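Local coordinates for hypothetical protein YfiH (PDB 6DZD) that probably acts as a zinc-dependent purine nucleoside enzyme that phosphorolyses adenosine, inosine and methylthioadenosine and also deaminates adenosine, at residues Asn5-Asp10 / Glu244-Cys249; Ala32-Lys37 / Cys132-Phe137. All coordinates share one frame; numbering follows the deposited sequence.

Contact 1 of 2, residues Asn5-Asp10 / Glu244-Cys249; sequences NPFRLD and EVSSLC. With ZN (zinc ion), chain C.
A cis peptide bond joins Asn5 to Pro6, whose ring leans against Glu244 just ahead of the strand that starts at Phe7. Pro6 CG rests on the first methylene of the glutamate, 3.8 Å from Glu244 CB, and the two side chains run past each other in opposite directions. Pro6 CD also lies 4.3 Å from Ser246 CB, two residues past Glu244. That same serine carbon sits at the rim of the buried Phe7 ring, near its plane, with Phe7 CE1 3.8 Å from Ser246 CB. With OG anti to the backbone N and beside the carbonyl carbon (chi1 169°), Ser246 accepts from Leu248 N (3.3 Å, nearly straight at 163°): an ST turn that begins three residues before Cys249. A water carries the polar link between the segments, giving a hydrogen bond to Asn5 O at 2.7 Å and taking one from Ser247 N at 3.0 Å. Val181 of strand 179-182 packs against both Pro6 and Phe7. Beyond the turn, Cys249 SG binds zinc at 2.3 Å, with Cys189, Cys190 and Cys252 completing the shell. The ends of the outermost strands 7-10 and 243-245 of two mixed sheets, with the loop residues beside them, thus come together next to the chain leading into a four-cysteine zinc site.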
loop_
_atom_site.group_PDB
_atom_site.type_symbol
_atom_site.label_atom_id
_atom_site.label_comp_id
_atom_site.label_asym_id
_atom_site.label_seq_id
_atom_site.Cartn_x
_atom_site.Cartn_y
_atom_site.Cartn_z
ATOM N N ASN A 5 -14.271 0.110 -7.747
ATOM C CA ASN A 5 -14.708 -0.563 -6.538
ATOM C C ASN A 5 -13.580 -1.415 -5.986
ATOM O O ASN A 5 -12.965 -2.170 -6.740
ATOM C CB ASN A 5 -15.918 -1.446 -6.818
ATOM C CG ASN A 5 -16.895 -1.443 -5.672
ATOM O OD1 ASN A 5 -17.224 -2.495 -5.101
ATOM N ND2 ASN A 5 -17.363 -0.240 -5.309
ATOM N N PRO A 6 -13.304 -1.363 -4.682
ATOM C CA PRO A 6 -13.991 -0.723 -3.554
ATOM C C PRO A 6 -13.658 0.759 -3.323
ATOM O O PRO A 6 -14.001 1.312 -2.273
ATOM C CB PRO A 6 -13.517 -1.556 -2.370
ATOM C CG PRO A 6 -12.144 -2.091 -2.806
ATOM C CD PRO A 6 -11.972 -1.834 -4.279
ATOM N N PHE A 7 -12.992 1.387 -4.279
ATOM C CA PHE A 7 -12.639 2.790 -4.171
ATOM C C PHE A 7 -13.669 3.663 -4.880
ATOM O O PHE A 7 -14.381 3.228 -5.783
ATOM C CB PHE A 7 -11.239 3.037 -4.765
ATOM C CG PHE A 7 -10.127 2.334 -4.028
ATOM C CD1 PHE A 7 -9.744 1.047 -4.378
ATOM C CD2 PHE A 7 -9.482 2.946 -2.967
ATOM C CE1 PHE A 7 -8.716 0.382 -3.682
ATOM C CE2 PHE A 7 -8.463 2.287 -2.273
ATOM C CZ PHE A 7 -8.083 1.003 -2.636
ATOM N N ARG A 8 -13.727 4.919 -4.455
ATOM C CA ARG A 8 -14.523 5.940 -5.119
ATOM C C ARG A 8 -13.593 7.085 -5.486
ATOM O O ARG A 8 -12.742 7.476 -4.683
ATOM C CB ARG A 8 -15.663 6.447 -4.242
ATOM C CG ARG A 8 -16.657 7.306 -4.997
ATOM C CD ARG A 8 -17.733 7.892 -4.088
ATOM N NE ARG A 8 -17.233 8.988 -3.254
ATOM C CZ ARG A 8 -16.729 8.831 -2.033
ATOM N NH1 ARG A 8 -16.655 7.617 -1.494
ATOM N NH2 ARG A 8 -16.297 9.886 -1.347
ATOM N N LEU A 9 -13.725 7.569 -6.721
ATOM C CA LEU A 9 -12.911 8.651 -7.267
ATOM C C LEU A 9 -13.460 10.023 -6.886
ATOM O O LEU A 9 -14.515 10.428 -7.381
ATOM C CB LEU A 9 -12.813 8.511 -8.782
ATOM C CG LEU A 9 -11.705 9.319 -9.465
ATOM C CD1 LEU A 9 -10.399 9.233 -8.703
ATOM C CD2 LEU A 9 -11.510 8.854 -10.907
ATOM N N ASP A 10 -12.789 10.707 -5.953
ATOM C CA ASP A 10 -12.988 12.147 -5.724
ATOM C C ASP A 10 -11.959 12.854 -6.603
ATOM O O ASP A 10 -10.856 13.182 -6.166
ATOM C CB ASP A 10 -12.821 12.513 -4.253
ATOM C CG ASP A 10 -14.058 12.246 -3.446
ATOM O OD1 ASP A 10 -14.984 11.627 -4.012
ATOM O OD2 ASP A 10 -14.106 12.631 -2.253
ATOM N N GLU A 244 -11.385 -7.344 -0.426
ATOM C CA GLU A 244 -11.737 -6.771 -1.717
ATOM C C GLU A 244 -10.463 -6.354 -2.439
ATOM O O GLU A 244 -9.657 -5.587 -1.899
ATOM C CB GLU A 244 -12.703 -5.588 -1.554
ATOM C CG GLU A 244 -13.993 -5.894 -0.775
ATOM C CD GLU A 244 -15.063 -6.535 -1.626
ATOM O OE1 GLU A 244 -14.713 -7.151 -2.671
ATOM O OE2 GLU A 244 -16.266 -6.403 -1.264
ATOM N N VAL A 245 -10.292 -6.856 -3.657
ATOM C CA VAL A 245 -9.108 -6.611 -4.471
ATOM C C VAL A 245 -9.476 -5.666 -5.606
ATOM O O VAL A 245 -10.316 -5.995 -6.446
ATOM C CB VAL A 245 -8.545 -7.924 -5.017
ATOM C CG1 VAL A 245 -7.332 -7.654 -5.858
ATOM C CG2 VAL A 245 -8.247 -8.873 -3.850
ATOM N N SER A 246 -8.828 -4.506 -5.642
ATOM C CA SER A 246 -8.991 -3.572 -6.745
ATOM C C SER A 246 -8.442 -4.180 -8.030
ATOM O O SER A 246 -7.362 -4.774 -8.035
ATOM C CB SER A 246 -8.265 -2.267 -6.425
ATOM O OG SER A 246 -8.180 -1.422 -7.556
ATOM N N SER A 247 -9.190 -4.048 -9.120
ATOM C CA SER A 247 -8.737 -4.597 -10.390
ATOM C C SER A 247 -7.780 -3.669 -11.133
ATOM O O SER A 247 -7.185 -4.094 -12.134
ATOM C CB SER A 247 -9.941 -4.905 -11.266
ATOM O OG SER A 247 -10.700 -3.726 -11.429
ATOM N N LEU A 248 -7.545 -2.462 -10.615
ATOM C CA LEU A 248 -6.761 -1.468 -11.332
ATOM C C LEU A 248 -5.287 -1.862 -11.375
ATOM O O LEU A 248 -4.696 -2.245 -10.363
ATOM C CB LEU A 248 -6.927 -0.088 -10.688
ATOM C CG LEU A 248 -8.330 0.545 -10.803
ATOM C CD1 LEU A 248 -8.391 1.859 -10.040
ATOM C CD2 LEU A 248 -8.786 0.750 -12.242
ATOM N N CYS A 249 -4.709 -1.803 -12.565
ATOM C CA CYS A 249 -3.292 -2.050 -12.788
ATOM C C CYS A 249 -2.567 -0.713 -12.924
ATOM O O CYS A 249 -2.940 0.126 -13.751
ATOM C CB CYS A 249 -3.099 -2.909 -14.037
ATOM S SG CYS A 249 -1.395 -3.212 -14.485
HETATM ZN ZN ZN C . -1.468 -4.100 -16.578
HETATM O O HOH W 1 -11.170 -1.871 -8.754
#

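Contact 2 of 2, residues Ala32-Lys37 / Cys132-Phe137; sequences AGFTTK and CVPVYF
Tyr136 reaches from strand 133-139 to the backbone of strand 30-35, where its hydroxyl donates to Gly33 O at 2.6 Å. The donor stands well above the carbonyl plane, 66° out of it, while the oxygen lies in the plane of the tyrosine ring, at its edge. The closely packed part of the contact gathers round this bond. Tyr136 OH also lies at the edge of the Phe34 ring, 3.4 Å from Phe34 CD1, with the two side chains crossing at about a right angle. With CG anti to the backbone N (chi1 -163°), Phe34 extends toward Pro134, and its CE1 comes to 3.6 Å from Pro134 CG. Ala32 touches more lightly, its CB 4.2 Å from Tyr136 CD2, while Trp20 and Ser272 add to the surroundings of the tyrosine. A phenylalanine in place of Tyr136 would probably leave Gly33 O without this donor and the edge of Phe34 without the hydroxyl beside it. Past Phe34 and Pro134 the segments splay apart, Thr36 CA and Cys132 CA being 14.4 Å from each other, and this wider end runs out to partly exposed Lys37 and Cys132, the latter against His87. The strands run nearly antiparallel, at 165°, with axes 9.2 Å apart: these side chains fill the buried layer between the two mixed sheets of the YfiH-family alpha/beta fold, helices 159-169 and 225-236 lying outside strand 133-139.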
loop_
_atom_site.group_PDB
_atom_site.type_symbol
_atom_site.label_atom_id
_atom_site.label_comp_id
_atom_site.label_asym_id
_atom_site.label_seq_id
_atom_site.Cartn_x
_atom_site.Cartn_y
_atom_site.Cartn_z
ATOM N N ALA A 32 -9.768 6.019 4.700
ATOM C CA ALA A 32 -8.795 5.204 3.989
ATOM C C ALA A 32 -8.866 5.525 2.499
ATOM O O ALA A 32 -9.925 5.916 1.990
ATOM C CB ALA A 32 -9.040 3.714 4.235
ATOM N N GLY A 33 -7.726 5.425 1.817
ATOM C CA GLY A 33 -7.721 5.677 0.389
ATOM C C GLY A 33 -6.335 5.556 -0.212
ATOM O O GLY A 33 -5.395 5.081 0.426
ATOM N N PHE A 34 -6.228 6.043 -1.455
ATOM C CA PHE A 34 -5.070 5.898 -2.335
ATOM C C PHE A 34 -5.052 7.096 -3.277
ATOM O O PHE A 34 -6.090 7.443 -3.844
ATOM C CB PHE A 34 -5.186 4.589 -3.128
ATOM C CG PHE A 34 -3.911 4.103 -3.766
ATOM C CD1 PHE A 34 -2.950 3.442 -3.015
ATOM C CD2 PHE A 34 -3.719 4.220 -5.138
ATOM C CE1 PHE A 34 -1.794 2.940 -3.603
ATOM C CE2 PHE A 34 -2.562 3.726 -5.749
ATOM C CZ PHE A 34 -1.592 3.076 -4.979
ATOM N N THR A 35 -3.909 7.743 -3.437
ATOM C CA THR A 35 -3.924 8.902 -4.319
ATOM C C THR A 35 -3.696 8.478 -5.775
ATOM O O THR A 35 -3.253 7.364 -6.078
ATOM C CB THR A 35 -2.891 9.958 -3.889
ATOM O OG1 THR A 35 -1.579 9.388 -3.885
ATOM C CG2 THR A 35 -3.228 10.509 -2.496
ATOM N N THR A 36 -3.986 9.406 -6.678
ATOM C CA THR A 36 -3.810 9.254 -8.111
ATOM C C THR A 36 -2.651 10.129 -8.561
ATOM O O THR A 36 -2.069 10.877 -7.781
ATOM C CB THR A 36 -5.076 9.655 -8.879
ATOM O OG1 THR A 36 -5.136 11.090 -8.952
ATOM C CG2 THR A 36 -6.341 9.136 -8.221
ATOM N N LYS A 37 -2.324 10.005 -9.846
ATOM C CA LYS A 37 -1.240 10.759 -10.481
ATOM C C LYS A 37 -1.507 12.267 -10.526
ATOM O O LYS A 37 -0.570 13.064 -10.621
ATOM C CB LYS A 37 -1.106 10.216 -11.919
ATOM C CG LYS A 37 0.234 10.239 -12.642
ATOM C CD LYS A 37 0.040 9.855 -14.140
ATOM N N CYS A 132 4.010 -1.615 -6.588
ATOM C CA CYS A 132 3.921 -2.615 -5.523
ATOM C C CYS A 132 2.516 -2.636 -4.906
ATOM O O CYS A 132 1.725 -1.708 -5.059
ATOM C CB CYS A 132 4.957 -2.355 -4.419
ATOM S SG CYS A 132 6.678 -1.972 -4.901
ATOM N N VAL A 133 2.229 -3.710 -4.177
ATOM C CA VAL A 133 0.895 -4.014 -3.655
ATOM C C VAL A 133 0.573 -3.280 -2.351
ATOM O O VAL A 133 1.233 -3.491 -1.323
ATOM C CB VAL A 133 0.738 -5.532 -3.468
ATOM C CG1 VAL A 133 -0.579 -5.859 -2.828
ATOM C CG2 VAL A 133 0.902 -6.240 -4.781
ATOM N N PRO A 134 -0.444 -2.424 -2.345
ATOM C CA PRO A 134 -0.906 -1.826 -1.097
ATOM C C PRO A 134 -1.979 -2.667 -0.421
ATOM O O PRO A 134 -2.956 -3.077 -1.058
ATOM C CB PRO A 134 -1.486 -0.486 -1.559
ATOM C CG PRO A 134 -1.603 -0.578 -3.038
ATOM C CD PRO A 134 -1.222 -1.925 -3.484
ATOM N N VAL A 135 -1.829 -2.929 0.869
ATOM C CA VAL A 135 -2.834 -3.674 1.618
ATOM C C VAL A 135 -3.392 -2.795 2.734
ATOM O O VAL A 135 -2.656 -2.049 3.387
ATOM C CB VAL A 135 -2.267 -4.989 2.177
ATOM C CG1 VAL A 135 -3.403 -5.860 2.670
ATOM C CG2 VAL A 135 -1.475 -5.719 1.087
ATOM N N TYR A 136 -4.701 -2.866 2.935
ATOM C CA TYR A 136 -5.362 -2.151 4.014
ATOM C C TYR A 136 -5.940 -3.153 5.005
ATOM O O TYR A 136 -6.333 -4.259 4.641
ATOM C CB TYR A 136 -6.473 -1.241 3.486
ATOM C CG TYR A 136 -6.046 -0.203 2.476
ATOM C CD1 TYR A 136 -5.742 -0.560 1.170
ATOM C CD2 TYR A 136 -5.971 1.144 2.815
ATOM C CE1 TYR A 136 -5.363 0.395 0.219
ATOM C CE2 TYR A 136 -5.596 2.104 1.875
ATOM C CZ TYR A 136 -5.294 1.717 0.572
ATOM O OH TYR A 136 -4.925 2.628 -0.384
ATOM N N PHE A 137 -5.982 -2.761 6.267
ATOM C CA PHE A 137 -6.447 -3.649 7.319
ATOM C C PHE A 137 -7.342 -2.854 8.244
ATOM O O PHE A 137 -6.950 -1.784 8.713
ATOM C CB PHE A 137 -5.287 -4.234 8.127
ATOM C CG PHE A 137 -4.297 -5.013 7.318
ATOM C CD1 PHE A 137 -3.296 -4.358 6.604
ATOM C CD2 PHE A 137 -4.339 -6.398 7.308
ATOM C CE1 PHE A 137 -2.368 -5.080 5.878
ATOM C CE2 PHE A 137 -3.429 -7.133 6.604
ATOM C CZ PHE A 137 -2.438 -6.483 5.885
#

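Contacts 1 and 2 join the same two mixed sheets, contact 1 through their outermost strands 7-10 and 243-245 and contact 2 through strands further in, with centres about 9 Å apart. Phe7 connects them: its CZ lies 4.0 Å from Tyr136 CE1 and its CE2 lies 4.1 Å from Phe34 CB, so the aromatic side chains of the two contacts touch directly. Further along strand 7-10, Leu9 CD1 lies 4.1 Å from Thr36 CG2. Along the chain, contact 2 is nested inside the loop that contact 1 closes. Zinc belongs to contact 1 through Cys249; from contact 2, the side chain of Pro134 stays about 13 Å from the ion.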